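Local coordinates for citrinin polyketide synthase (Monascus purpureus, PDB 5MPT), which builds the keto-aldehyde precursor of the mycotoxin citrinin from four malonyl-CoA units and, presumably, an acetyl-CoA starter, its C-methyltransferase domain being the piece described, at residues Leu51-Leu63 with Thr142-Thr154. Residues are numbered along the deposited sequence; the frame is centred on the assembly and turned at random.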
# COMPACT_ATOMS: atom_id res chain seq x y z
N LEU A 51 0.45 17.36 -10.36
CA LEU A 51 0.80 16.62 -11.56
C LEU A 51 -0.34 15.70 -12.00
O LEU A 51 -0.64 15.61 -13.19
CB LEU A 51 2.09 15.84 -11.31
CG LEU A 51 2.67 14.91 -12.38
CD1 LEU A 51 3.00 15.71 -13.65
CD2 LEU A 51 3.89 14.18 -11.82
N CYS A 52 -0.99 15.03 -11.05
CA CYS A 52 -2.14 14.20 -11.43
C CYS A 52 -3.22 15.04 -12.10
O CYS A 52 -3.80 14.65 -13.14
CB CYS A 52 -2.73 13.50 -10.21
SG CYS A 52 -1.69 12.30 -9.35
N VAL A 53 -3.56 16.16 -11.47
CA VAL A 53 -4.61 17.02 -12.01
C VAL A 53 -4.25 17.48 -13.41
O VAL A 53 -5.09 17.46 -14.30
CB VAL A 53 -4.86 18.20 -11.06
CG1 VAL A 53 -5.77 19.25 -11.73
CG2 VAL A 53 -5.47 17.67 -9.75
N ALA A 54 -3.00 17.88 -13.62
CA ALA A 54 -2.58 18.32 -14.95
C ALA A 54 -2.72 17.20 -15.96
O ALA A 54 -3.18 17.41 -17.09
CB ALA A 54 -1.14 18.82 -14.92
N HIS A 55 -2.35 15.98 -15.57
CA HIS A 55 -2.53 14.84 -16.45
C HIS A 55 -4.00 14.59 -16.76
O HIS A 55 -4.37 14.24 -17.88
CB HIS A 55 -1.95 13.59 -15.82
CG HIS A 55 -0.48 13.44 -15.95
ND1 HIS A 55 0.18 13.40 -17.16
CD2 HIS A 55 0.48 13.26 -15.01
CE1 HIS A 55 1.47 13.21 -16.96
NE2 HIS A 55 1.67 13.11 -15.66
N ILE A 56 -4.87 14.81 -15.77
CA ILE A 56 -6.30 14.62 -15.98
C ILE A 56 -6.83 15.65 -16.96
O ILE A 56 -7.57 15.32 -17.90
CB ILE A 56 -7.04 14.70 -14.63
CG1 ILE A 56 -6.70 13.49 -13.78
CG2 ILE A 56 -8.54 14.79 -14.86
CD1 ILE A 56 -6.95 13.71 -12.33
N VAL A 57 -6.42 16.91 -16.78
CA VAL A 57 -6.87 17.97 -17.68
C VAL A 57 -6.46 17.65 -19.11
O VAL A 57 -7.26 17.76 -20.05
CB VAL A 57 -6.30 19.33 -17.23
CG1 VAL A 57 -6.53 20.35 -18.33
CG2 VAL A 57 -6.98 19.80 -15.96
N ASN A 58 -5.21 17.20 -19.29
CA ASN A 58 -4.74 16.81 -20.61
C ASN A 58 -5.57 15.68 -21.20
O ASN A 58 -5.88 15.70 -22.40
CB ASN A 58 -3.27 16.41 -20.55
CG ASN A 58 -2.36 17.58 -20.40
OD1 ASN A 58 -2.75 18.74 -20.64
ND2 ASN A 58 -1.11 17.31 -20.02
N ALA A 59 -5.91 14.67 -20.40
CA ALA A 59 -6.72 13.56 -20.89
C ALA A 59 -8.11 14.03 -21.30
O ALA A 59 -8.68 13.59 -22.31
CB ALA A 59 -6.77 12.46 -19.82
N PHE A 60 -8.69 14.91 -20.49
CA PHE A 60 -10.02 15.43 -20.77
C PHE A 60 -10.05 16.18 -22.09
O PHE A 60 -10.96 15.99 -22.93
CB PHE A 60 -10.42 16.32 -19.60
CG PHE A 60 -11.10 15.59 -18.50
CD1 PHE A 60 -10.70 14.31 -18.14
CD2 PHE A 60 -12.14 16.18 -17.81
CE1 PHE A 60 -11.36 13.63 -17.14
CE2 PHE A 60 -12.79 15.49 -16.79
CZ PHE A 60 -12.40 14.23 -16.47
N GLU A 61 -9.04 17.02 -22.32
CA GLU A 61 -8.92 17.73 -23.59
C GLU A 61 -8.85 16.74 -24.76
O GLU A 61 -9.56 16.88 -25.78
CB GLU A 61 -7.66 18.62 -23.50
CG GLU A 61 -7.59 19.91 -24.34
CD GLU A 61 -8.78 20.85 -24.14
OE1 GLU A 61 -9.65 20.87 -25.03
OE2 GLU A 61 -8.86 21.56 -23.12
N GLN A 62 -8.02 15.70 -24.60
CA GLN A 62 -7.90 14.65 -25.60
C GLN A 62 -9.22 13.94 -25.85
O GLN A 62 -9.50 13.54 -26.99
CB GLN A 62 -6.83 13.65 -25.15
CG GLN A 62 -5.44 14.27 -25.18
CD GLN A 62 -4.42 13.42 -24.41
OE1 GLN A 62 -4.74 12.35 -23.88
NE2 GLN A 62 -3.20 13.90 -24.37
N LEU A 63 -10.06 13.82 -24.83
CA LEU A 63 -11.34 13.15 -24.95
C LEU A 63 -12.48 14.11 -25.31
O LEU A 63 -13.64 13.74 -25.20
CB LEU A 63 -11.66 12.41 -23.65
CG LEU A 63 -10.69 11.24 -23.41
CD1 LEU A 63 -10.83 10.67 -22.00
CD2 LEU A 63 -10.94 10.13 -24.46
N THR A 142 3.50 8.14 -11.65
CA THR A 142 2.36 9.02 -11.90
C THR A 142 2.31 9.46 -13.36
O THR A 142 1.25 9.44 -14.01
CB THR A 142 2.46 10.22 -10.95
OG1 THR A 142 2.21 9.79 -9.61
CG2 THR A 142 1.47 11.33 -11.34
N SER A 143 3.47 9.76 -13.94
CA SER A 143 3.45 10.16 -15.34
C SER A 143 3.38 8.97 -16.31
O SER A 143 2.83 9.12 -17.42
CB SER A 143 4.66 11.03 -15.65
OG SER A 143 4.41 12.34 -15.18
N LEU A 144 3.88 7.80 -15.90
CA LEU A 144 3.84 6.62 -16.76
C LEU A 144 2.41 6.26 -17.13
O LEU A 144 2.08 6.07 -18.32
CB LEU A 144 4.54 5.44 -16.05
CG LEU A 144 4.68 4.12 -16.82
CD1 LEU A 144 5.70 3.20 -16.14
CD2 LEU A 144 3.38 3.35 -16.90
N THR A 145 1.52 6.18 -16.14
CA THR A 145 0.12 5.97 -16.48
C THR A 145 -0.56 7.28 -16.82
O THR A 145 -1.40 7.33 -17.72
CB THR A 145 -0.64 5.28 -15.34
OG1 THR A 145 -0.54 6.07 -14.15
CG2 THR A 145 -0.08 3.90 -15.05
N GLY A 146 -0.18 8.35 -16.12
CA GLY A 146 -0.84 9.64 -16.28
C GLY A 146 -0.77 10.19 -17.70
O GLY A 146 -1.74 10.79 -18.18
N SER A 147 0.37 10.02 -18.37
CA SER A 147 0.53 10.48 -19.74
C SER A 147 -0.30 9.65 -20.71
O SER A 147 -0.49 10.08 -21.85
CB SER A 147 1.99 10.42 -20.17
OG SER A 147 2.42 9.06 -20.23
N LYS A 148 -0.76 8.47 -20.31
CA LYS A 148 -1.60 7.62 -21.15
C LYS A 148 -3.00 7.48 -20.56
O LYS A 148 -3.67 6.48 -20.77
CB LYS A 148 -0.97 6.24 -21.34
CG LYS A 148 0.48 6.23 -21.80
CD LYS A 148 0.67 6.27 -23.30
CE LYS A 148 2.15 6.13 -23.66
NZ LYS A 148 3.01 7.23 -23.08
N PHE A 149 -3.44 8.50 -19.83
CA PHE A 149 -4.65 8.37 -19.02
C PHE A 149 -5.90 8.25 -19.88
O PHE A 149 -6.77 7.42 -19.60
CB PHE A 149 -4.79 9.55 -18.06
CG PHE A 149 -5.82 9.35 -17.01
CD1 PHE A 149 -5.58 8.49 -15.96
CD2 PHE A 149 -7.03 10.01 -17.05
CE1 PHE A 149 -6.52 8.27 -14.99
CE2 PHE A 149 -7.99 9.80 -16.08
CZ PHE A 149 -7.70 8.94 -15.02
N ALA A 150 -6.01 9.07 -20.92
CA ALA A 150 -7.16 8.96 -21.82
C ALA A 150 -7.19 7.59 -22.48
O ALA A 150 -8.24 6.94 -22.56
CB ALA A 150 -7.14 10.10 -22.85
N ASP A 151 -6.03 7.12 -22.95
CA ASP A 151 -5.99 5.79 -23.56
C ASP A 151 -6.42 4.70 -22.57
O ASP A 151 -7.11 3.75 -22.96
CB ASP A 151 -4.60 5.50 -24.12
CG ASP A 151 -4.36 6.19 -25.42
OD1 ASP A 151 -5.30 6.87 -25.89
OD2 ASP A 151 -3.25 6.05 -25.98
N CYS A 152 -6.00 4.81 -21.29
CA CYS A 152 -6.37 3.79 -20.30
C CYS A 152 -7.86 3.81 -20.00
O CYS A 152 -8.50 2.75 -20.01
CB CYS A 152 -5.58 3.98 -18.99
SG CYS A 152 -3.87 3.51 -19.13
N ILE A 153 -8.44 4.97 -19.72
CA ILE A 153 -9.82 4.93 -19.28
C ILE A 153 -10.76 4.55 -20.41
O ILE A 153 -11.86 4.09 -20.13
CB ILE A 153 -10.29 6.24 -18.64
CG1 ILE A 153 -10.23 7.42 -19.58
CG2 ILE A 153 -9.39 6.56 -17.36
CD1 ILE A 153 -10.73 8.73 -18.95
N THR A 154 -10.35 4.71 -21.68
CA THR A 154 -11.19 4.26 -22.81
C THR A 154 -10.88 2.84 -23.27
O THR A 154 -11.64 2.30 -24.07
CB THR A 154 -11.05 5.22 -23.99
OG1 THR A 154 -9.69 5.27 -24.45
CG2 THR A 154 -11.50 6.56 -23.58
O HOH W 1 -2.98 12.84 -19.55
O HOH W 2 -4.04 11.14 -21.66
O HOH W 3 -0.94 12.62 -23.03
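The end of helix 40-62 passes the last turn of helix 136-146 and then the short helix 149-154, the two being joined by a type I beta turn from Gly146 to Phe149. Segment 51-62 lies 13° from parallel to 142-146, then crosses 149-154 at -67°, with a closest axis approach of 9.0 Å. A small residue sits at each near point: Gly146 beneath His55, and Ala150 beside Ala59, their CA atoms 4.7 Å apart.

The imidazole of His55 lies flat against Gly146, whose CA sits 3.9 Å from the ring centroid in a CH-pi contact. Glycine suits the place because, with only hydrogens on CA, it lets the ring come down onto its backbone. At the ring edge, in its plane, NE2 of His55 meets OG of Ser143 in a 2.9 Å hydrogen bond that fixes the ring's rotation; either atom could be the donor. Leu51, with CG anti to the backbone N (chi1 177°), brings CD2 to 3.8 Å from CG2 of Thr142, whose hydroxyl turns back to the carbonyl of Glu138.

Farther along, CB of Ala59 meets the edge of the Phe149 ring, near its plane, 3.7 Å from CD2, while Phe149 also stacks on Phe325. Leu63, just past the helix end, lays CD1 3.6 Å from CD1 of Ile153 and meets CG2 of Thr154 tip to tip through CD2. Three waters bridge the seam: one donates to the carbonyls of His55 and Gly146, the second donates to OE1 of the Gln62 side chain and accepts from Ala150 N, and the third accepts from its NE2 and donates to Ser147 O.

This is close helix-helix packing through small residues: two successive helices separated by a beta turn pack along one long helix, whose segment 51-63 belongs to the helix-turn-helix family region, away from the S-adenosyl-homocysteine pocket of the Rossmann-like methyltransferase core.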